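Local coordinates for DUF917 domain-containing protein (Chromobacterium violaceum, PDB 2O3I) that is of unknown function but belongs to the S-Me-THD-like (DUF917) family, with the N- and C-terminal domains of that family in one chain, at residues Q78-N81 with G82-A86; S118-A121 with A122-L126; P139-P142 with M143-Y146; L230-G233 with R234-D238; D132-G135 with R136-S140. The protein carries 2 engineered substitutions. All coordinates share one frame; numbering follows the deposited sequence.

In the fold
The five contacts are all local, each spanning a few residues of continuous chain. From the N terminus, contact 1 opens helix 81-96 and contact 2 closes helix 111-124; the two helices pack against each other there, Pro83 and Val84 meeting Val120 and Lys123. After strand 127-129 the chain enters the long loop of contact 5, which runs directly into contact 3, and the two share Pro139 and Ser140. Their centres lie about 6 Å apart; Val138 packs on Met143 and Leu144, and a backbone link joins Gly133 to Thr145. Contacts 1, 2, 3 and 5 all fall in the N-terminal S-Me-THD-like region. Contact 4, at the end of helix 225-237 in the C-terminal region, touches none of them.

Contact 1: Q78-N81 with G82-A86; sequences QWPN and GPVEA
Pro80 and Val84 meet where the chain turns from a loop into helix 81-96, and the tight part of the contact gathers round the carbonyl oxygen of Pro80. Val84 N donates to Pro80 O at 3.0 Å, nearly along the C=O axis, in the opening bond of the helical pattern. The same oxygen is closely flanked by carbon: Val84 CG2 lies 3.0 Å from Pro80 O and Pro83 CD 3.4 Å from it. Val84 brings CG2 there because this methyl stands beside its own backbone N, with CG1 anti to that N (chi1 168°). The pyrrolidine ring of Pro80 adds a looser apolar touch, its CG 4.1 Å from Val84 CG2. Behind this cluster Pro80 and Pro83 pack on Leu119, Val116 and Val120 of helix 111-124, and Pro83 also reaches strand 61-69.

The other side is more open. Asn81 and Glu85 are both partly exposed, and what joins them is chiefly backbone. Glu85 N donates to Asn81 O at 2.8 Å. Glu85 CB lies 3.3 Å from Asn81 O. The Asn81 amide is held outside the turn, OD1 by Tyr43 OH and ND2 by Glu161 O. Glu161 also accepts from Gly82 N through its carboxylate, so an outside acidic group serves one of the amides of the first turn. The inverse gamma turn at Pro80, the N-cap residue, leads into the first i to i+4 bonds: a helix N-terminus with Pro83 in its first turn, where its missing N-H costs no helical bond.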
loop_
_atom_site.group_PDB
_atom_site.type_symbol
_atom_site.label_atom_id
_atom_site.label_comp_id
_atom_site.label_asym_id
_atom_site.label_seq_id
_atom_site.Cartn_x
_atom_site.Cartn_y
_atom_site.Cartn_z
ATOM N N GLN A 78 -21.589 -9.075 9.175
ATOM C CA GLN A 78 -22.376 -9.967 10.023
ATOM C C GLN A 78 -21.449 -10.941 10.751
ATOM O O GLN A 78 -21.677 -11.281 11.909
ATOM C CB GLN A 78 -23.375 -10.765 9.184
ATOM C CG GLN A 78 -24.538 -9.972 8.622
ATOM C CD GLN A 78 -25.439 -9.417 9.707
ATOM O OE1 GLN A 78 -25.178 -8.349 10.262
ATOM N NE2 GLN A 78 -26.503 -10.153 10.026
ATOM N N TRP A 79 -20.414 -11.401 10.052
ATOM C CA TRP A 79 -19.431 -12.321 10.627
ATOM C C TRP A 79 -18.043 -11.708 10.418
ATOM O O TRP A 79 -17.796 -11.054 9.412
ATOM C CB TRP A 79 -19.516 -13.695 9.952
ATOM C CG TRP A 79 -20.931 -14.175 9.768
ATOM C CD1 TRP A 79 -21.813 -13.784 8.799
ATOM C CD2 TRP A 79 -21.638 -15.097 10.602
ATOM N NE1 TRP A 79 -23.024 -14.404 8.977
ATOM C CE2 TRP A 79 -22.947 -15.216 10.077
ATOM C CE3 TRP A 79 -21.296 -15.834 11.742
ATOM C CZ2 TRP A 79 -23.913 -16.042 10.651
ATOM C CZ3 TRP A 79 -22.256 -16.655 12.316
ATOM C CH2 TRP A 79 -23.551 -16.751 11.768
ATOM N N PRO A 80 -17.123 -11.903 11.373
ATOM C CA PRO A 80 -15.777 -11.338 11.244
ATOM C C PRO A 80 -14.817 -12.152 10.379
ATOM O O PRO A 80 -13.751 -12.558 10.840
ATOM C CB PRO A 80 -15.314 -11.262 12.691
ATOM C CG PRO A 80 -15.895 -12.512 13.265
ATOM C CD PRO A 80 -17.304 -12.538 12.691
ATOM N N ASN A 81 -15.191 -12.386 9.125
ATOM C CA ASN A 81 -14.341 -13.161 8.228
ATOM C C ASN A 81 -12.950 -12.556 8.064
ATOM O O ASN A 81 -11.949 -13.272 8.110
ATOM C CB ASN A 81 -15.002 -13.319 6.854
ATOM C CG ASN A 81 -16.148 -14.313 6.868
ATOM O OD1 ASN A 81 -16.429 -14.935 7.894
ATOM N ND2 ASN A 81 -16.812 -14.471 5.726
ATOM N N GLY A 82 -12.887 -11.243 7.874
ATOM C CA GLY A 82 -11.599 -10.586 7.707
ATOM C C GLY A 82 -10.642 -10.819 8.866
ATOM O O GLY A 82 -9.538 -11.323 8.658
ATOM N N PRO A 83 -11.027 -10.444 10.098
ATOM C CA PRO A 83 -10.162 -10.641 11.265
ATOM C C PRO A 83 -9.796 -12.112 11.475
ATOM O O PRO A 83 -8.658 -12.438 11.806
ATOM C CB PRO A 83 -11.000 -10.076 12.412
ATOM C CG PRO A 83 -11.730 -8.953 11.752
ATOM C CD PRO A 83 -12.175 -9.584 10.440
ATOM N N VAL A 84 -10.767 -12.997 11.290
ATOM C CA VAL A 84 -10.516 -14.425 11.449
ATOM C C VAL A 84 -9.444 -14.862 10.445
ATOM O O VAL A 84 -8.487 -15.569 10.788
ATOM C CB VAL A 84 -11.810 -15.243 11.215
ATOM C CG1 VAL A 84 -11.483 -16.717 11.102
ATOM C CG2 VAL A 84 -12.783 -15.020 12.356
ATOM N N GLU A 85 -9.595 -14.420 9.202
ATOM C CA GLU A 85 -8.641 -14.784 8.162
ATOM C C GLU A 85 -7.251 -14.183 8.421
ATOM O O GLU A 85 -6.232 -14.820 8.140
ATOM C CB GLU A 85 -9.161 -14.334 6.796
ATOM C CG GLU A 85 -8.549 -15.097 5.642
ATOM C CD GLU A 85 -8.957 -16.559 5.639
ATOM O OE1 GLU A 85 -8.085 -17.420 5.401
ATOM O OE2 GLU A 85 -10.154 -16.843 5.868
ATOM N N ALA A 86 -7.211 -12.964 8.958
ATOM C CA ALA A 86 -5.939 -12.295 9.262
ATOM C C ALA A 86 -5.219 -13.015 10.401
ATOM O O ALA A 86 -4.004 -13.240 10.345
ATOM C CB ALA A 86 -6.184 -10.822 9.644
#

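Contact 2: S118-A121 with A122-L126; sequences SLVA and AKLGL
Ala121 O and the residues that wrap over it form the first shell at the end of helix 111-124. Leu126 N donates to Ala121 O at 2.9 Å, while Gly125 N, although only 2.7 Å from Ala121 O, makes a bent and weak bond (121°). The methyl of Ala121 meets Leu126 CB at 4.2 Å. One residue back, the regular pattern still holds: Leu124 N reaches Val120 O at 2.9 Å, and the Val120 and Leu124 side chains run alongside each other, with Val120 CG1 4.0 Å from Leu124 CD1.

This is a helix C-terminus closed by a six-to-one bond, Leu126 N to Ala121 O, and a glycine of positive phi (Gly125, 76°), resembling a Schellman motif without its second bond; it ends the helix of a beta-alpha-beta unit just before strand 127-129. Further out, Ala121 and Leu126 rest on Val104 of strand 101-105, while Val120 faces Pro83 and Ala87 of helix 81-96. Lys123 leads away from the turn; its chain bends at chi2 (66°) and its NZ donates to Tyr43 O, with a cation-pi contact to the Tyr43 ring. Arg91 NH1 donates to Leu124 O, a carbonyl of the last turn.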
loop_
_atom_site.group_PDB
_atom_site.type_symbol
_atom_site.label_atom_id
_atom_site.label_comp_id
_atom_site.label_asym_id
_atom_site.label_seq_id
_atom_site.Cartn_x
_atom_site.Cartn_y
_atom_site.Cartn_z
ATOM N N SER A 118 -12.920 -11.252 20.708
ATOM C CA SER A 118 -13.651 -12.352 21.311
ATOM C C SER A 118 -14.168 -13.343 20.266
ATOM O O SER A 118 -14.033 -14.556 20.417
ATOM C CB SER A 118 -14.817 -11.805 22.135
ATOM O OG SER A 118 -14.348 -11.057 23.247
ATOM N N LEU A 119 -14.763 -12.821 19.205
ATOM C CA LEU A 119 -15.301 -13.668 18.164
ATOM C C LEU A 119 -14.198 -14.453 17.464
ATOM O O LEU A 119 -14.384 -15.628 17.131
ATOM C CB LEU A 119 -16.093 -12.825 17.157
ATOM C CG LEU A 119 -17.333 -12.121 17.724
ATOM C CD1 LEU A 119 -18.037 -11.348 16.614
ATOM C CD2 LEU A 119 -18.273 -13.150 18.353
ATOM N N VAL A 120 -13.051 -13.810 17.250
ATOM C CA VAL A 120 -11.934 -14.470 16.593
ATOM C C VAL A 120 -11.380 -15.609 17.458
ATOM O O VAL A 120 -11.092 -16.699 16.952
ATOM C CB VAL A 120 -10.809 -13.467 16.266
ATOM C CG1 VAL A 120 -9.573 -14.211 15.776
ATOM C CG2 VAL A 120 -11.283 -12.482 15.197
ATOM N N ALA A 121 -11.242 -15.357 18.757
ATOM C CA ALA A 121 -10.738 -16.366 19.686
ATOM C C ALA A 121 -11.677 -17.581 19.718
ATOM O O ALA A 121 -11.231 -18.727 19.681
ATOM C CB ALA A 121 -10.606 -15.765 21.087
ATOM N N ALA A 122 -12.977 -17.320 19.788
ATOM C CA ALA A 122 -13.978 -18.385 19.814
ATOM C C ALA A 122 -13.894 -19.214 18.541
ATOM O O ALA A 122 -14.034 -20.433 18.569
ATOM C CB ALA A 122 -15.373 -17.786 19.942
ATOM N N LYS A 123 -13.663 -18.533 17.424
ATOM C CA LYS A 123 -13.566 -19.173 16.125
ATOM C C LYS A 123 -12.297 -20.007 15.935
ATOM O O LYS A 123 -12.329 -21.064 15.305
ATOM C CB LYS A 123 -13.641 -18.100 15.036
ATOM C CG LYS A 123 -13.443 -18.606 13.611
ATOM C CD LYS A 123 -14.574 -19.523 13.163
ATOM C CE LYS A 123 -14.440 -19.906 11.689
ATOM N NZ LYS A 123 -15.512 -20.851 11.303
ATOM N N LEU A 124 -11.181 -19.540 16.481
ATOM C CA LEU A 124 -9.917 -20.243 16.312
ATOM C C LEU A 124 -9.457 -21.050 17.517
ATOM O O LEU A 124 -8.413 -21.709 17.466
ATOM C CB LEU A 124 -8.830 -19.243 15.926
ATOM C CG LEU A 124 -9.123 -18.417 14.671
ATOM C CD1 LEU A 124 -7.938 -17.524 14.373
ATOM C CD2 LEU A 124 -9.395 -19.339 13.496
ATOM N N GLY A 125 -10.227 -21.005 18.597
ATOM C CA GLY A 125 -9.853 -21.744 19.788
ATOM C C GLY A 125 -8.722 -21.079 20.557
ATOM O O GLY A 125 -7.868 -21.755 21.137
ATOM N N LEU A 126 -8.715 -19.749 20.570
ATOM C CA LEU A 126 -7.679 -19.004 21.277
ATOM C C LEU A 126 -8.272 -18.328 22.501
ATOM O O LEU A 126 -9.469 -18.419 22.760
ATOM C CB LEU A 126 -7.079 -17.932 20.364
ATOM C CG LEU A 126 -6.704 -18.359 18.938
ATOM C CD1 LEU A 126 -6.305 -17.133 18.135
ATOM C CD2 LEU A 126 -5.567 -19.368 18.969
#

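Contact 3: P139-P142 with M143-Y146; sequences PSLP and MLTY
The selenomethionine Met143 folds back over Pro139, its selenium 3.7 Å from Pro139 CG, and the two side chains cross at about a right angle. Two torsions put the selenium there: CG stands beside the backbone N and anti to the carbonyl carbon (chi1 -82°), and the chain then runs on nearly extended (chi2 157°). The placement of the terminal methyl near Ser140 is too close in the model to be relied on.

Leu144 CB lies 3.6 Å from Leu141 O. With CG likewise anti to its own carbonyl carbon, Leu144 holds CG 3.9 Å from Leu141 O; the leucine tips barely meet, Leu141 CD2 to Leu144 CD1 being 4.3 Å. Both leucines pack on Trp209 of strand 203-211, and Met143 on Ser372 and Phe373 of helix 367-379.

Beneath these side chains the backbone makes a short 3-10 turn: Met143 N donates to Ser140 O at 3.2 Å and Leu144 N to Leu141 O at 3.1 Å, the latter from above the carbonyl plane. Two backbone bonds thus set the turn ahead of helix 145-148, whereas the side-chain contacts across it are mainly apolar, chiefly selenium against a proline ring.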
loop_
_atom_site.group_PDB
_atom_site.type_symbol
_atom_site.label_atom_id
_atom_site.label_comp_id
_atom_site.label_asym_id
_atom_site.label_seq_id
_atom_site.Cartn_x
_atom_site.Cartn_y
_atom_site.Cartn_z
ATOM N N PRO A 139 -6.753 7.609 17.702
ATOM C CA PRO A 139 -6.817 7.835 16.259
ATOM C C PRO A 139 -5.730 7.153 15.441
ATOM O O PRO A 139 -5.932 6.902 14.254
ATOM C CB PRO A 139 -6.752 9.354 16.149
ATOM C CG PRO A 139 -5.845 9.713 17.263
ATOM C CD PRO A 139 -6.380 8.853 18.400
ATOM N N SER A 140 -4.577 6.871 16.045
ATOM C CA SER A 140 -3.512 6.214 15.291
ATOM C C SER A 140 -2.606 5.308 16.126
ATOM O O SER A 140 -2.460 5.493 17.329
ATOM C CB SER A 140 -2.680 7.251 14.528
ATOM O OG SER A 140 -1.670 7.792 15.344
ATOM N N LEU A 141 -1.994 4.336 15.454
ATOM C CA LEU A 141 -1.143 3.319 16.071
ATOM C C LEU A 141 -0.039 3.697 17.060
ATOM O O LEU A 141 0.196 2.963 18.017
ATOM C CB LEU A 141 -0.544 2.435 14.973
ATOM C CG LEU A 141 -1.539 1.720 14.047
ATOM C CD1 LEU A 141 -0.760 0.978 12.970
ATOM C CD2 LEU A 141 -2.420 0.758 14.836
ATOM N N PRO A 142 0.671 4.817 16.845
ATOM C CA PRO A 142 1.729 5.156 17.813
ATOM C C PRO A 142 1.241 5.520 19.221
ATOM O O PRO A 142 2.042 5.683 20.145
ATOM C CB PRO A 142 2.466 6.317 17.135
ATOM C CG PRO A 142 1.412 6.934 16.246
ATOM C CD PRO A 142 0.712 5.718 15.679
HETATM N N MSE A 143 -0.069 5.655 19.383
HETATM C CA MSE A 143 -0.622 5.999 20.685
HETATM C C MSE A 143 -0.939 4.754 21.506
HETATM O O MSE A 143 -1.357 4.856 22.655
HETATM C CB MSE A 143 -1.865 6.890 20.517
HETATM C CG MSE A 143 -1.503 8.366 20.304
HETATM SE SE MSE A 143 -2.835 9.481 19.414
HETATM C CE MSE A 143 -2.089 9.435 17.637
ATOM N N LEU A 144 -0.730 3.582 20.913
ATOM C CA LEU A 144 -0.965 2.323 21.616
ATOM C C LEU A 144 0.344 1.863 22.245
ATOM O O LEU A 144 1.416 2.081 21.681
ATOM C CB LEU A 144 -1.480 1.251 20.654
ATOM C CG LEU A 144 -2.820 1.560 19.986
ATOM C CD1 LEU A 144 -3.219 0.407 19.085
ATOM C CD2 LEU A 144 -3.881 1.795 21.057
ATOM N N THR A 145 0.261 1.223 23.408
ATOM C CA THR A 145 1.466 0.767 24.100
ATOM C C THR A 145 2.322 -0.220 23.308
ATOM O O THR A 145 3.529 -0.338 23.558
ATOM C CB THR A 145 1.116 0.166 25.475
ATOM O OG1 THR A 145 0.103 -0.832 25.334
ATOM C CG2 THR A 145 0.612 1.256 26.400
ATOM N N TYR A 146 1.705 -0.911 22.347
ATOM C CA TYR A 146 2.421 -1.871 21.504
ATOM C C TYR A 146 3.563 -1.142 20.798
ATOM O O TYR A 146 4.698 -1.630 20.740
ATOM C CB TYR A 146 1.488 -2.469 20.435
ATOM C CG TYR A 146 0.229 -3.129 20.958
ATOM C CD1 TYR A 146 0.274 -4.368 21.601
ATOM C CD2 TYR A 146 -1.008 -2.512 20.806
ATOM C CE1 TYR A 146 -0.891 -4.974 22.082
ATOM C CE2 TYR A 146 -2.174 -3.107 21.279
ATOM C CZ TYR A 146 -2.112 -4.335 21.918
ATOM O OH TYR A 146 -3.268 -4.906 22.408
#

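Contact 4: L230-G233 with R234-D238; sequences LKLG and RALQD
Van der Waals packing joins Leu230 to Arg234 on one side of helix 225-237, and an apolar contact joins Leu232 to Leu236 on another. In the first pair Leu230 lays a methyl on a flat cation: CD2 sits over the centre of the Arg234 guanidinium, 3.8 Å above its plane. A chi1 of -80° sets Arg234 CG beside its backbone N, 3.3 Å from Leu230 O, and the extended chain beyond carries the guanidinium to Leu230 CD2. In the second pair Leu236 CD1 meets Leu232 CG at 3.9 Å. Leu232 also packs on Phe19 and on Met247 and Phe250 of helix 244-255.

Of the backbone bonds, Gln237 N to Gly233 O is 2.8 Å long and close to straight (170°). Leu236 N approaches Leu232 O in the carbonyl plane at 2.9 Å, and Arg234 N reaches Leu230 O at 3.0 Å.

Charged groups look outward. Lys231 NZ forms a salt bridge with Glu254, and Arg234 NH2 makes a long, weak ion pair with Asp9. Buried leucines, with Lys231, Arg234 and Gln237 exposed, are the pattern of an amphipathic alpha-helix, here in its last turns and packed on helices 10-19 and 244-255.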
loop_
_atom_site.group_PDB
_atom_site.type_symbol
_atom_site.label_atom_id
_atom_site.label_comp_id
_atom_site.label_asym_id
_atom_site.label_seq_id
_atom_site.Cartn_x
_atom_site.Cartn_y
_atom_site.Cartn_z
ATOM N N LEU A 230 -16.857 -4.758 30.907
ATOM C CA LEU A 230 -17.989 -5.646 31.146
ATOM C C LEU A 230 -18.751 -5.285 32.423
ATOM O O LEU A 230 -19.984 -5.325 32.455
ATOM C CB LEU A 230 -17.507 -7.101 31.227
ATOM C CG LEU A 230 -18.571 -8.156 31.557
ATOM C CD1 LEU A 230 -19.621 -8.220 30.439
ATOM C CD2 LEU A 230 -17.895 -9.514 31.753
ATOM N N LYS A 231 -18.025 -4.932 33.478
ATOM C CA LYS A 231 -18.672 -4.577 34.734
ATOM C C LYS A 231 -19.505 -3.306 34.584
ATOM O O LYS A 231 -20.624 -3.223 35.108
ATOM C CB LYS A 231 -17.629 -4.403 35.840
ATOM C CG LYS A 231 -18.237 -4.107 37.206
ATOM C CD LYS A 231 -17.197 -4.151 38.314
ATOM C CE LYS A 231 -17.814 -3.781 39.653
ATOM N NZ LYS A 231 -16.766 -3.686 40.712
ATOM N N LEU A 232 -18.974 -2.318 33.867
ATOM C CA LEU A 232 -19.711 -1.072 33.663
ATOM C C LEU A 232 -20.932 -1.322 32.780
ATOM O O LEU A 232 -22.031 -0.805 33.040
ATOM C CB LEU A 232 -18.816 -0.011 33.015
ATOM C CG LEU A 232 -19.523 1.222 32.438
ATOM C CD1 LEU A 232 -20.269 1.954 33.541
ATOM C CD2 LEU A 232 -18.507 2.149 31.780
ATOM N N GLY A 233 -20.722 -2.113 31.732
ATOM C CA GLY A 233 -21.792 -2.433 30.808
ATOM C C GLY A 233 -22.962 -3.105 31.498
ATOM O O GLY A 233 -24.119 -2.796 31.220
ATOM N N ARG A 234 -22.660 -4.036 32.395
ATOM C CA ARG A 234 -23.698 -4.735 33.131
ATOM C C ARG A 234 -24.521 -3.740 33.945
ATOM O O ARG A 234 -25.748 -3.829 33.982
ATOM C CB ARG A 234 -23.073 -5.793 34.050
ATOM C CG ARG A 234 -22.693 -7.075 33.315
ATOM C CD ARG A 234 -21.914 -8.046 34.196
ATOM N NE ARG A 234 -21.723 -9.324 33.512
ATOM C CZ ARG A 234 -20.992 -10.331 33.978
ATOM N NH1 ARG A 234 -20.366 -10.221 35.143
ATOM N NH2 ARG A 234 -20.897 -11.455 33.284
ATOM N N ALA A 235 -23.850 -2.790 34.583
ATOM C CA ALA A 235 -24.548 -1.795 35.386
ATOM C C ALA A 235 -25.410 -0.897 34.491
ATOM O O ALA A 235 -26.491 -0.468 34.887
ATOM C CB ALA A 235 -23.542 -0.959 36.165
ATOM N N LEU A 236 -24.928 -0.626 33.280
ATOM C CA LEU A 236 -25.660 0.209 32.334
ATOM C C LEU A 236 -26.905 -0.517 31.845
ATOM O O LEU A 236 -28.016 0.036 31.848
ATOM C CB LEU A 236 -24.771 0.560 31.135
ATOM C CG LEU A 236 -23.668 1.594 31.405
ATOM C CD1 LEU A 236 -22.718 1.654 30.237
ATOM C CD2 LEU A 236 -24.293 2.958 31.663
ATOM N N GLN A 237 -26.704 -1.764 31.428
ATOM C CA GLN A 237 -27.781 -2.591 30.916
ATOM C C GLN A 237 -28.848 -2.802 31.994
ATOM O O GLN A 237 -30.045 -2.819 31.699
ATOM C CB GLN A 237 -27.196 -3.928 30.447
ATOM C CG GLN A 237 -28.187 -4.910 29.848
ATOM C CD GLN A 237 -27.516 -6.211 29.401
ATOM O OE1 GLN A 237 -26.513 -6.642 29.974
ATOM N NE2 GLN A 237 -28.081 -6.847 28.387
ATOM N N ASP A 238 -28.410 -2.945 33.241
ATOM C CA ASP A 238 -29.323 -3.158 34.360
ATOM C C ASP A 238 -30.018 -1.880 34.866
ATOM O O ASP A 238 -30.788 -1.930 35.826
ATOM C CB ASP A 238 -28.583 -3.823 35.533
ATOM C CG ASP A 238 -28.029 -5.198 35.181
ATOM O OD1 ASP A 238 -28.583 -5.871 34.282
ATOM O OD2 ASP A 238 -27.043 -5.617 35.822
#

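Contact 5: D132-G135 with R136-S140; sequences DGAG and RAVPS
Asp132 OD2 is gripped by two backbone amides, and the loop that it shapes brings Ala134 against Arg136 and Val138. Gly135 N donates to Asp132 OD2 at 2.7 Å on the syn side of the carboxylate, and Ala134 N donates to the same oxygen of Asp132 at 2.9 Å on the anti side. Both bonds are fairly straight. The carboxylate reaches back over the turn because CG lies between the backbone N and the carbonyl carbon (chi1 70°). Its other oxygen, OD1, accepts from Thr225 OG1 and Ser109 OG, so both carboxylate oxygens are occupied in this buried setting.

Gly135 follows with phi 90°, where a side chain would press on the preceding carbonyl, and the chain then straightens. The Ala134 methyl, CB, touches Arg136 CG at 3.8 Å and Val138 CG1 at 4.0 Å.

Arg136 bends at chi3 (-64°) and turns its guanidinium side-on to the carbonyl of its neighbour: NE lies 3.0 Å and NH2 3.2 Å from Ala137 O, which lies almost in the guanidinium plane. NH1 donates to Pro317 O, so the buried cation also ties this loop to a loop of the C-terminal region. Val138, like Arg136, packs on Phe373 of helix 367-379. The double acceptance by Asp132 OD2, from residues two and three further on, is the pattern of an Asx turn within an Asx motif, set here in the loop between strand 127-129 and helix 145-148.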
loop_
_atom_site.group_PDB
_atom_site.type_symbol
_atom_site.label_atom_id
_atom_site.label_comp_id
_atom_site.label_asym_id
_atom_site.label_seq_id
_atom_site.Cartn_x
_atom_site.Cartn_y
_atom_site.Cartn_z
ATOM N N ASP A 132 -5.573 -4.151 26.564
ATOM C CA ASP A 132 -5.505 -3.536 25.249
ATOM C C ASP A 132 -4.428 -2.453 25.265
ATOM O O ASP A 132 -3.859 -2.148 26.315
ATOM C CB ASP A 132 -6.859 -2.969 24.795
ATOM C CG ASP A 132 -7.277 -1.752 25.574
ATOM O OD1 ASP A 132 -8.141 -1.899 26.457
ATOM O OD2 ASP A 132 -6.744 -0.649 25.300
ATOM N N GLY A 133 -4.153 -1.880 24.102
ATOM C CA GLY A 133 -3.101 -0.885 23.978
ATOM C C GLY A 133 -3.180 0.506 24.592
ATOM O O GLY A 133 -2.200 1.249 24.499
ATOM N N ALA A 134 -4.288 0.873 25.228
ATOM C CA ALA A 134 -4.379 2.219 25.790
ATOM C C ALA A 134 -5.394 2.388 26.903
ATOM O O ALA A 134 -5.246 3.260 27.760
ATOM C CB ALA A 134 -4.690 3.211 24.677
ATOM N N GLY A 135 -6.427 1.554 26.902
ATOM C CA GLY A 135 -7.463 1.688 27.910
ATOM C C GLY A 135 -8.510 2.637 27.349
ATOM O O GLY A 135 -9.507 2.950 28.000
ATOM N N ARG A 136 -8.253 3.106 26.129
ATOM C CA ARG A 136 -9.150 4.007 25.410
ATOM C C ARG A 136 -8.988 3.737 23.917
ATOM O O ARG A 136 -8.235 2.834 23.524
ATOM C CB ARG A 136 -8.808 5.477 25.700
ATOM C CG ARG A 136 -7.351 5.839 25.464
ATOM C CD ARG A 136 -7.160 7.344 25.369
ATOM N NE ARG A 136 -7.866 7.882 24.209
ATOM C CZ ARG A 136 -8.122 9.171 24.008
ATOM N NH1 ARG A 136 -7.728 10.076 24.891
ATOM N NH2 ARG A 136 -8.801 9.548 22.932
ATOM N N ALA A 137 -9.697 4.495 23.092
ATOM C CA ALA A 137 -9.588 4.346 21.647
ATOM C C ALA A 137 -8.713 5.501 21.179
ATOM O O ALA A 137 -8.842 6.620 21.681
ATOM C CB ALA A 137 -10.952 4.411 20.990
ATOM N N VAL A 138 -7.813 5.233 20.241
ATOM C CA VAL A 138 -6.919 6.272 19.746
ATOM C C VAL A 138 -7.007 6.400 18.231
ATOM O O VAL A 138 -7.291 5.430 17.534
ATOM C CB VAL A 138 -5.442 5.986 20.150
ATOM C CG1 VAL A 138 -5.338 5.790 21.661
ATOM C CG2 VAL A 138 -4.919 4.768 19.408
ATOM N N PRO A 139 -6.753 7.609 17.702
ATOM C CA PRO A 139 -6.817 7.835 16.259
ATOM C C PRO A 139 -5.730 7.153 15.441
ATOM O O PRO A 139 -5.932 6.902 14.254
ATOM C CB PRO A 139 -6.752 9.354 16.149
ATOM C CG PRO A 139 -5.845 9.713 17.263
ATOM C CD PRO A 139 -6.380 8.853 18.400
ATOM N N SER A 140 -4.577 6.871 16.045
ATOM C CA SER A 140 -3.512 6.214 15.291
ATOM C C SER A 140 -2.606 5.308 16.126
ATOM O O SER A 140 -2.460 5.493 17.329
ATOM C CB SER A 140 -2.680 7.251 14.528
ATOM O OG SER A 140 -1.670 7.792 15.344
#